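Side-chain contacts in Cd1 (PDB 7D39), which probably reduces the C-ring carbon-carbon double bond of flavones and flavonols with the help of FMN, starting their breakdown by a gut bacterium: residues M24-E28 / M29-V33; E34-L38 / Q39-I43; N114-G117 / T118-E122; F224-D228 / G229-C233. All coordinates share one frame; numbering follows the deposited sequence.

Interaction 1. Residues M24-E28 / M29-V33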
loop_
_atom_site.group_PDB
_atom_site.type_symbol
_atom_site.label_atom_id
_atom_site.label_comp_id
_atom_site.label_asym_id
_atom_site.label_seq_id
_atom_site.Cartn_x
_atom_site.Cartn_y
_atom_site.Cartn_z
HETATM N N MSE A 24 5.217 18.179 11.931
HETATM C CA MSE A 24 4.996 19.445 12.622
HETATM C C MSE A 24 3.531 19.879 12.587
HETATM O O MSE A 24 2.955 20.252 13.605
HETATM C CB MSE A 24 5.881 20.533 12.027
HETATM C CG MSE A 24 7.300 20.474 12.536
HETATM SE SE MSE A 24 8.533 21.554 11.464
HETATM C CE MSE A 24 10.055 21.492 12.666
ATOM N N GLY A 25 2.929 19.833 11.400
ATOM C CA GLY A 25 1.508 20.106 11.305
ATOM C C GLY A 25 0.685 19.173 12.170
ATOM O O GLY A 25 -0.288 19.593 12.798
ATOM N N ALA A 26 1.063 17.898 12.215
ATOM C CA ALA A 26 0.372 16.961 13.092
ATOM C C ALA A 26 0.522 17.361 14.554
ATOM O O ALA A 26 -0.439 17.276 15.326
ATOM C CB ALA A 26 0.896 15.542 12.870
ATOM N N LYS A 27 1.715 17.793 14.966
ATOM C CA LYS A 27 1.857 18.207 16.356
ATOM C C LYS A 27 1.036 19.459 16.630
ATOM O O LYS A 27 0.415 19.586 17.691
ATOM C CB LYS A 27 3.324 18.439 16.725
ATOM C CG LYS A 27 3.488 18.781 18.220
ATOM C CD LYS A 27 4.933 18.829 18.667
ATOM C CE LYS A 27 5.100 18.231 20.055
ATOM N NZ LYS A 27 4.256 18.908 21.075
ATOM N N GLU A 28 1.023 20.395 15.678
ATOM C CA GLU A 28 0.190 21.587 15.802
ATOM C C GLU A 28 -1.250 21.220 16.128
ATOM O O GLU A 28 -1.938 21.969 16.826
ATOM C CB GLU A 28 0.252 22.389 14.501
ATOM C CG GLU A 28 -0.364 23.766 14.543
ATOM C CD GLU A 28 -0.327 24.439 13.188
ATOM O OE1 GLU A 28 -0.303 23.725 12.167
ATOM O OE2 GLU A 28 -0.313 25.681 13.138
HETATM N N MSE A 29 -1.715 20.073 15.640
HETATM C CA MSE A 29 -3.054 19.575 15.924
HETATM C C MSE A 29 -3.125 18.804 17.238
HETATM O O MSE A 29 -4.183 18.328 17.615
HETATM C CB MSE A 29 -3.533 18.681 14.784
HETATM C CG MSE A 29 -3.596 19.393 13.447
HETATM SE SE MSE A 29 -4.893 20.848 13.461
HETATM C CE MSE A 29 -3.740 22.320 12.943
ATOM N N GLY A 30 -2.004 18.664 17.930
ATOM C CA GLY A 30 -2.000 18.019 19.224
ATOM C C GLY A 30 -1.538 16.583 19.242
ATOM O O GLY A 30 -1.753 15.900 20.246
ATOM N N ALA A 31 -0.908 16.105 18.175
ATOM C CA ALA A 31 -0.474 14.722 18.093
ATOM C C ALA A 31 0.905 14.568 18.707
ATOM O O ALA A 31 1.739 15.472 18.629
ATOM C CB ALA A 31 -0.436 14.250 16.639
ATOM N N GLU A 32 1.129 13.421 19.335
ATOM C CA GLU A 32 2.485 12.968 19.605
ATOM C C GLU A 32 3.070 12.424 18.306
ATOM O O GLU A 32 2.377 11.772 17.526
ATOM C CB GLU A 32 2.473 11.898 20.699
ATOM C CG GLU A 32 3.816 11.273 21.042
ATOM C CD GLU A 32 3.672 10.082 21.990
ATOM O OE1 GLU A 32 2.596 9.935 22.614
ATOM O OE2 GLU A 32 4.628 9.286 22.105
ATOM N N VAL A 33 4.333 12.732 18.039
ATOM C CA VAL A 33 4.912 12.394 16.748
ATOM C C VAL A 33 6.169 11.569 16.943
ATOM O O VAL A 33 6.859 11.658 17.963
ATOM C CB VAL A 33 5.224 13.643 15.893
ATOM C CG1 VAL A 33 3.942 14.297 15.444
ATOM C CG2 VAL A 33 6.105 14.619 16.672
#
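Gly25 gives its carbonyl to Met29 at the last turn of helix 14-28: Met29 N bonds Gly25 O at 3.2 Å with a rather bent N-H...O angle of 138°. Met29 CG also rests on that same carbonyl oxygen. The next carbonyl, Ala26 O, takes the straighter bond from Ala31 N, 3.1 Å and 157°, and a second, weak one from Met29 N. This long reach back from Ala31, paired with the shorter one from Gly30 N to Lys27 O at 2.6 Å, is the Schellman motif that ends the helix. Gly30 sits at positive phi, where a side chain would collide with the carbonyl oxygen of Met29, so glycine suits the place. The apolar contact that goes with the motif is there too: Ala26 CB faces Ala31 CB at 4.2 Å, and Val33 CG1 approaches the same methyl from the start of strand 32-37. The turn thus delivers the chain from helix to strand in the beta-alpha-beta unit of the flavodoxin-like sheet. At Lys27 the CA-H points at Ala31 O, 3.6 Å from CA, and the CG methylene lies alongside that oxygen. Glu28 swings its CG away from the backbone N (chi1 -170°) and runs out straight. Met29, a selenomethionine, is folded by its own bends at chi2 and chi3 to lie alongside, pointing the same way, with CE 3.8 Å from Glu28 OE1. That carboxylate oxygen is held by His191 and in a salt bridge by Arg195 of helix 184-202, whose Ala198 packs on both Ala26 and Met29.

Interaction 2. Residues E34-L38 / Q39-I43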
loop_
_atom_site.group_PDB
_atom_site.type_symbol
_atom_site.label_atom_id
_atom_site.label_comp_id
_atom_site.label_asym_id
_atom_site.label_seq_id
_atom_site.Cartn_x
_atom_site.Cartn_y
_atom_site.Cartn_z
ATOM N N GLU A 34 6.456 10.758 15.935
ATOM C CA GLU A 34 7.652 9.944 15.877
ATOM C C GLU A 34 8.078 9.840 14.420
ATOM O O GLU A 34 7.243 9.853 13.508
ATOM C CB GLU A 34 7.391 8.559 16.486
ATOM C CG GLU A 34 8.597 7.625 16.489
ATOM C CD GLU A 34 8.306 6.297 17.194
ATOM O OE1 GLU A 34 7.126 6.030 17.522
ATOM O OE2 GLU A 34 9.262 5.525 17.418
ATOM N N PHE A 35 9.383 9.728 14.203
ATOM C CA PHE A 35 9.948 9.721 12.860
ATOM C C PHE A 35 10.833 8.499 12.692
ATOM O O PHE A 35 11.630 8.184 13.581
ATOM C CB PHE A 35 10.745 11.008 12.619
ATOM C CG PHE A 35 11.456 11.055 11.305
ATOM C CD1 PHE A 35 10.758 10.982 10.113
ATOM C CD2 PHE A 35 12.830 11.203 11.265
ATOM C CE1 PHE A 35 11.434 11.027 8.901
ATOM C CE2 PHE A 35 13.498 11.266 10.067
ATOM C CZ PHE A 35 12.805 11.177 8.885
ATOM N N ILE A 36 10.688 7.810 11.562
ATOM C CA ILE A 36 11.542 6.678 11.212
ATOM C C ILE A 36 12.165 6.941 9.844
ATOM O O ILE A 36 11.454 7.193 8.863
ATOM C CB ILE A 36 10.775 5.343 11.219
ATOM C CG1 ILE A 36 10.455 4.930 12.655
ATOM C CG2 ILE A 36 11.594 4.254 10.562
ATOM C CD1 ILE A 36 9.644 3.622 12.746
ATOM N N GLN A 37 13.493 6.891 9.785
ATOM C CA GLN A 37 14.250 7.035 8.548
ATOM C C GLN A 37 14.627 5.634 8.067
ATOM O O GLN A 37 15.358 4.922 8.755
ATOM C CB GLN A 37 15.493 7.896 8.797
ATOM C CG GLN A 37 15.792 8.936 7.713
ATOM C CD GLN A 37 16.159 8.299 6.398
ATOM O OE1 GLN A 37 16.807 7.251 6.368
ATOM N NE2 GLN A 37 15.740 8.916 5.301
ATOM N N LEU A 38 14.117 5.225 6.900
ATOM C CA LEU A 38 14.271 3.823 6.504
ATOM C C LEU A 38 15.709 3.435 6.167
ATOM O O LEU A 38 16.020 2.237 6.187
ATOM C CB LEU A 38 13.377 3.491 5.309
ATOM C CG LEU A 38 11.859 3.521 5.539
ATOM C CD1 LEU A 38 11.082 3.198 4.259
ATOM C CD2 LEU A 38 11.473 2.570 6.670
ATOM N N GLN A 39 16.575 4.396 5.830
ATOM C CA GLN A 39 17.971 4.066 5.592
ATOM C C GLN A 39 18.665 3.530 6.847
ATOM O O GLN A 39 19.712 2.895 6.731
ATOM C CB GLN A 39 18.759 5.278 5.075
ATOM C CG GLN A 39 18.195 5.964 3.813
ATOM C CD GLN A 39 17.896 4.997 2.685
ATOM O OE1 GLN A 39 18.627 4.043 2.470
ATOM N NE2 GLN A 39 16.803 5.233 1.965
ATOM N N ASN A 40 18.123 3.782 8.040
ATOM C CA ASN A 40 18.686 3.215 9.262
ATOM C C ASN A 40 18.296 1.762 9.469
ATOM O O ASN A 40 18.765 1.149 10.428
ATOM C CB ASN A 40 18.240 4.006 10.499
ATOM C CG ASN A 40 18.789 5.401 10.521
ATOM O OD1 ASN A 40 19.883 5.647 10.034
ATOM N ND2 ASN A 40 18.031 6.333 11.082
ATOM N N LEU A 41 17.438 1.210 8.622
ATOM C CA LEU A 41 16.853 -0.108 8.832
ATOM C C LEU A 41 17.425 -1.091 7.822
ATOM O O LEU A 41 17.806 -0.712 6.709
ATOM C CB LEU A 41 15.325 -0.060 8.703
ATOM C CG LEU A 41 14.397 0.130 9.907
ATOM C CD1 LEU A 41 14.958 1.051 10.946
ATOM C CD2 LEU A 41 13.022 0.640 9.437
ATOM N N HIS A 42 17.512 -2.351 8.226
ATOM C CA HIS A 42 17.899 -3.422 7.320
ATOM C C HIS A 42 16.650 -4.234 7.030
ATOM O O HIS A 42 16.082 -4.865 7.930
ATOM C CB HIS A 42 19.004 -4.302 7.896
ATOM C CG HIS A 42 19.305 -5.491 7.039
ATOM N ND1 HIS A 42 19.109 -6.786 7.466
ATOM C CD2 HIS A 42 19.740 -5.577 5.760
ATOM C CE1 HIS A 42 19.436 -7.621 6.495
ATOM N NE2 HIS A 42 19.813 -6.912 5.446
ATOM N N ILE A 43 16.219 -4.211 5.774
ATOM C CA ILE A 43 15.016 -4.904 5.350
ATOM C C ILE A 43 15.354 -5.705 4.100
ATOM O O ILE A 43 15.767 -5.132 3.085
ATOM C CB ILE A 43 13.860 -3.920 5.095
ATOM C CG1 ILE A 43 13.499 -3.217 6.398
ATOM C CG2 ILE A 43 12.643 -4.632 4.578
ATOM C CD1 ILE A 43 12.593 -2.067 6.211
HETATM O O HOH W 1 16.698 0.344 4.280
#
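Leu38 O is gripped twice: Leu41 N donates to it at 3.0 Å, from well above the carbonyl plane, and a water donates at 2.8 Å. The water gives its other hydrogen to Leu41 O, bridging the two carbonyls across the turn. One residue earlier, Asn40 N bonds Gln37 O at 3.1 Å. These two successive bonds, each spanning three residues, make the short 3-10 turn that brings the chain out of strand 32-37. Gln37 also reaches forward with its side chain. The bend at chi2 (-66°) turns the amide back over the turn, where OE1 accepts from Gln39 N at 2.9 Å, again with the donor off the carbonyl plane. Gln39 CB and CG press against that oxygen, and the two side-chain amides are inclined by 40°. Both NE2 atoms go to Gly9 O, and Gln37 NE2 bonds Asp16 as well, which fixes the rotation of its amide about 6 Å from the bound FMN. On the apolar side Leu41 CD2 is a shared methyl: Leu38 CD2 meets it at 3.7 Å, and Ile36, whose side chain crosses that of Leu41 at about a right angle, brings CG2 to 4.0 Å. Around this cluster, Leu38 packs on Ile6 of strand 2-7 and on Leu97 and Ile101 of helix 96-109, while Ile36 and Leu41 lean on Trp72 of helix 70-79.

Interaction 3. Residues N114-G117 / T118-E122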
loop_
_atom_site.group_PDB
_atom_site.type_symbol
_atom_site.label_atom_id
_atom_site.label_comp_id
_atom_site.label_asym_id
_atom_site.label_seq_id
_atom_site.Cartn_x
_atom_site.Cartn_y
_atom_site.Cartn_z
ATOM N N ASN A 114 -6.731 -11.796 8.527
ATOM C CA ASN A 114 -6.621 -11.599 9.958
ATOM C C ASN A 114 -7.980 -11.709 10.621
ATOM O O ASN A 114 -8.060 -12.190 11.748
ATOM C CB ASN A 114 -5.932 -10.265 10.268
ATOM C CG ASN A 114 -4.444 -10.295 9.931
ATOM O OD1 ASN A 114 -3.721 -11.186 10.352
ATOM N ND2 ASN A 114 -3.992 -9.334 9.141
ATOM N N ILE A 115 -9.057 -11.327 9.927
ATOM C CA ILE A 115 -10.392 -11.561 10.466
ATOM C C ILE A 115 -10.693 -13.051 10.508
ATOM O O ILE A 115 -11.227 -13.562 11.495
ATOM C CB ILE A 115 -11.449 -10.801 9.646
ATOM C CG1 ILE A 115 -11.400 -9.308 9.963
ATOM C CG2 ILE A 115 -12.847 -11.360 9.918
ATOM C CD1 ILE A 115 -12.402 -8.497 9.171
ATOM N N ILE A 116 -10.364 -13.767 9.437
ATOM C CA ILE A 116 -10.540 -15.215 9.414
ATOM C C ILE A 116 -9.743 -15.853 10.537
ATOM O O ILE A 116 -10.264 -16.656 11.319
ATOM C CB ILE A 116 -10.121 -15.771 8.043
ATOM C CG1 ILE A 116 -11.164 -15.408 6.988
ATOM C CG2 ILE A 116 -9.834 -17.272 8.117
ATOM C CD1 ILE A 116 -10.687 -15.589 5.577
ATOM N N GLY A 117 -8.474 -15.461 10.660
ATOM C CA GLY A 117 -7.595 -16.101 11.618
ATOM C C GLY A 117 -8.021 -15.900 13.058
ATOM O O GLY A 117 -7.925 -16.821 13.870
ATOM N N THR A 118 -8.477 -14.692 13.408
ATOM C CA THR A 118 -8.895 -14.508 14.790
ATOM C C THR A 118 -10.249 -15.154 15.049
ATOM O O THR A 118 -10.550 -15.489 16.199
ATOM C CB THR A 118 -8.912 -13.018 15.191
ATOM O OG1 THR A 118 -10.199 -12.447 14.963
ATOM C CG2 THR A 118 -7.884 -12.222 14.431
ATOM N N LYS A 119 -11.063 -15.353 14.012
ATOM C CA LYS A 119 -12.316 -16.071 14.196
ATOM C C LYS A 119 -12.057 -17.545 14.461
ATOM O O LYS A 119 -12.627 -18.133 15.383
ATOM C CB LYS A 119 -13.209 -15.894 12.971
ATOM C CG LYS A 119 -14.668 -16.236 13.212
ATOM C CD LYS A 119 -15.543 -15.097 12.702
ATOM C CE LYS A 119 -15.031 -13.756 13.240
ATOM N NZ LYS A 119 -15.610 -12.581 12.524
ATOM N N ILE A 120 -11.193 -18.163 13.660
ATOM C CA ILE A 120 -10.859 -19.562 13.889
ATOM C C ILE A 120 -10.213 -19.738 15.259
ATOM O O ILE A 120 -10.467 -20.724 15.960
ATOM C CB ILE A 120 -9.965 -20.086 12.753
ATOM C CG1 ILE A 120 -10.800 -20.284 11.482
ATOM C CG2 ILE A 120 -9.296 -21.398 13.158
ATOM C CD1 ILE A 120 -9.997 -20.509 10.207
ATOM N N ALA A 121 -9.391 -18.775 15.675
ATOM C CA ALA A 121 -8.715 -18.893 16.959
ATOM C C ALA A 121 -9.710 -18.835 18.108
ATOM O O ALA A 121 -9.639 -19.639 19.046
ATOM C CB ALA A 121 -7.662 -17.796 17.094
ATOM N N GLU A 122 -10.650 -17.893 18.057
ATOM C CA GLU A 122 -11.639 -17.795 19.122
ATOM C C GLU A 122 -12.518 -19.037 19.191
ATOM O O GLU A 122 -12.975 -19.416 20.272
ATOM C CB GLU A 122 -12.507 -16.559 18.926
ATOM C CG GLU A 122 -11.726 -15.262 18.912
ATOM C CD GLU A 122 -12.596 -14.055 18.595
ATOM O OE1 GLU A 122 -13.746 -14.255 18.136
ATOM O OE2 GLU A 122 -12.127 -12.910 18.806
#
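Lys119 N, Ile120 N and Ala121 N each bond the carbonyl four residues back, a regular alpha-helical turn in helix 111-124; the bond from Ile120 N to Ile116 O is nearly straight, 2.9 Å and 170°. The side chains follow the same spacing. Ile116 and Ile120 lie side by side and point the same way, Ile116 CG2 touching Ile120 CD1 at 3.9 Å. Ile116 keeps CG1 beside the backbone N (chi1 -73°), which leaves CG2 anti to it and turned toward the next helical turn. Lys119 runs parallel to Ile115: its CB sits on Ile115 O at 3.4 Å, and two bends in the chain, at chi2 and chi3, return NZ to 4.0 Å from Ile115 CG2. Ala121 CB lies against Gly117 O at 3.4 Å. Outside this turn, Phe269 of helix 265-285 packs on Ile116, and Leu134 of helix 131-134 packs on Ile115 and Thr118. Polar bonding between the two segments is confined to the backbone. The side chains add an apolar contact between Ile116 and Ile120, and the Lys119 ammonium lies beside the Ile115 methyl, which offers it no polar partner there.

Interaction 4. Residues F224-D228 / G229-C233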
loop_
_atom_site.group_PDB
_atom_site.type_symbol
_atom_site.label_atom_id
_atom_site.label_comp_id
_atom_site.label_asym_id
_atom_site.label_seq_id
_atom_site.Cartn_x
_atom_site.Cartn_y
_atom_site.Cartn_z
ATOM N N PHE A 224 -5.109 2.542 -15.111
ATOM C CA PHE A 224 -6.027 1.593 -15.696
ATOM C C PHE A 224 -5.274 0.681 -16.623
ATOM O O PHE A 224 -4.401 1.102 -17.301
ATOM C CB PHE A 224 -7.192 2.293 -16.418
ATOM C CG PHE A 224 -8.132 2.965 -15.503
ATOM C CD1 PHE A 224 -9.108 2.264 -14.874
ATOM C CD2 PHE A 224 -7.975 4.280 -15.199
ATOM C CE1 PHE A 224 -9.969 2.871 -13.995
ATOM C CE2 PHE A 224 -8.800 4.886 -14.308
ATOM C CZ PHE A 224 -9.817 4.188 -13.716
ATOM N N HIS A 225 -5.612 -0.590 -16.587
ATOM C CA HIS A 225 -5.195 -1.545 -17.580
ATOM C C HIS A 225 -6.325 -1.733 -18.627
ATOM O O HIS A 225 -7.452 -1.997 -18.302
ATOM C CB HIS A 225 -4.807 -2.849 -16.887
ATOM C CG HIS A 225 -4.207 -3.881 -17.778
ATOM N ND1 HIS A 225 -4.956 -4.825 -18.417
ATOM C CD2 HIS A 225 -2.928 -4.148 -18.094
ATOM C CE1 HIS A 225 -4.172 -5.617 -19.108
ATOM N NE2 HIS A 225 -2.936 -5.213 -18.945
ATOM N N LEU A 226 -5.999 -1.567 -19.885
ATOM C CA LEU A 226 -7.025 -1.472 -20.918
ATOM C C LEU A 226 -7.006 -2.616 -21.889
ATOM O O LEU A 226 -6.051 -2.826 -22.557
ATOM C CB LEU A 226 -6.910 -0.169 -21.694
ATOM C CG LEU A 226 -7.143 1.120 -20.967
ATOM C CD1 LEU A 226 -6.891 2.315 -21.833
ATOM C CD2 LEU A 226 -8.471 1.199 -20.293
ATOM N N GLN A 227 -8.102 -3.332 -21.992
ATOM C CA GLN A 227 -8.299 -4.237 -23.115
ATOM C C GLN A 227 -9.680 -4.211 -23.698
ATOM O O GLN A 227 -10.565 -3.630 -23.143
ATOM C CB GLN A 227 -7.948 -5.656 -22.736
ATOM C CG GLN A 227 -8.535 -6.111 -21.436
ATOM C CD GLN A 227 -7.811 -7.314 -20.907
ATOM O OE1 GLN A 227 -7.327 -8.130 -21.680
ATOM N NE2 GLN A 227 -7.725 -7.433 -19.603
ATOM N N ASP A 228 -9.859 -4.860 -24.832
ATOM C CA ASP A 228 -11.127 -4.806 -25.542
ATOM C C ASP A 228 -12.287 -5.254 -24.708
ATOM O O ASP A 228 -12.368 -6.368 -24.304
ATOM C CB ASP A 228 -11.045 -5.603 -26.822
ATOM C CG ASP A 228 -10.329 -4.854 -27.909
ATOM O OD1 ASP A 228 -10.175 -3.633 -27.778
ATOM O OD2 ASP A 228 -9.904 -5.475 -28.891
ATOM N N GLY A 229 -13.163 -4.320 -24.425
ATOM C CA GLY A 229 -14.322 -4.577 -23.634
ATOM C C GLY A 229 -14.114 -4.637 -22.163
ATOM O O GLY A 229 -15.004 -5.028 -21.457
ATOM N N LYS A 230 -12.939 -4.249 -21.689
ATOM C CA LYS A 230 -12.656 -4.303 -20.271
ATOM C C LYS A 230 -11.577 -3.325 -19.808
ATOM O O LYS A 230 -10.429 -3.457 -20.125
ATOM C CB LYS A 230 -12.285 -5.720 -19.885
ATOM C CG LYS A 230 -12.505 -6.009 -18.437
ATOM C CD LYS A 230 -11.718 -7.212 -18.033
ATOM C CE LYS A 230 -12.229 -8.435 -18.748
ATOM N NZ LYS A 230 -12.371 -9.522 -17.769
ATOM N N ALA A 231 -11.979 -2.359 -19.031
ATOM C CA ALA A 231 -11.040 -1.503 -18.380
ATOM C C ALA A 231 -10.938 -1.895 -16.917
ATOM O O ALA A 231 -11.908 -1.955 -16.217
ATOM C CB ALA A 231 -11.444 -0.067 -18.554
ATOM N N ILE A 232 -9.735 -2.189 -16.482
ATOM C CA ILE A 232 -9.490 -2.558 -15.115
ATOM C C ILE A 232 -8.749 -1.481 -14.352
ATOM O O ILE A 232 -7.732 -1.016 -14.762
ATOM C CB ILE A 232 -8.727 -3.872 -15.014
ATOM C CG1 ILE A 232 -9.337 -4.891 -15.957
ATOM C CG2 ILE A 232 -8.714 -4.351 -13.573
ATOM C CD1 ILE A 232 -8.795 -6.283 -15.808
ATOM N N CYS A 233 -9.306 -1.103 -13.237
ATOM C CA CYS A 233 -8.632 -0.236 -12.347
ATOM C C CYS A 233 -7.397 -0.895 -11.760
ATOM O O CYS A 233 -7.458 -1.984 -11.301
ATOM C CB CYS A 233 -9.525 0.169 -11.242
ATOM S SG CYS A 233 -8.593 1.330 -10.306
#
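Phe224 turns its ring across the strand pair onto Cys233, meeting it obliquely: CD1 is 3.6 Å from Cys233 CA, and Cys233 SG stands 4.9 Å from the ring centroid, 35° off the normal, a sulfur-aromatic contact. The ring of Phe251 also meets that of Phe224. The imidazole of His225 has Gln227 NE2 at its edge, in the ring plane. These residues belong to an antiparallel beta hairpin, strands 224-227 and 230-233, closed by a type II turn with Asp228 and Gly229 at its corners; Gly229 has the positive phi that the turn requires. The hairpin forms one end of the four-stranded antiparallel sheet, where Phe224, Leu226 and Ala231 all touch Ile242 of strand 239-245. His225 and Ile232 exchange bonds both ways in the carbonyl planes, Ile232 N to His225 O being almost linear at 177°; Gln227 and Lys230 also bond both ways, but with the donors off the carbonyl planes. Leu226 CD2 packs on Ala231 CB at 3.7 Å. Cys219 is modelled in disulfides with Cys233, Cys216 and Cys236, more than one sulfur can hold, so the bonding is uncertain; two CXXC pairs on a small antiparallel sheet resemble a zinc-ribbon-type site, though no metal is in the model. With chi1 at 47°, Gln227 CG is set 3.5 Å from Lys230 O, and its NE2 comes 4.1 Å from Ile232 CD1.

Interactions 1 and 2 follow each other along strand 32-37, one where the chain enters it and the other where it leaves, their centres 20 Å apart. Of the four, interaction 2 comes near the cofactor, the side chain of Gln37 being about 6 Å from FMN, a second-shell position at most. Interaction 3 lies in the same FMN-reductase part of the chain but on a separate helix, its centre 31 Å from interaction 2 and 35 Å from interaction 1, without touching either. Interaction 4 belongs to the antiparallel sheet further along the chain; its centre is 38 Å from interaction 2 and 42 Å from interaction 1, across the centre of the chain from both.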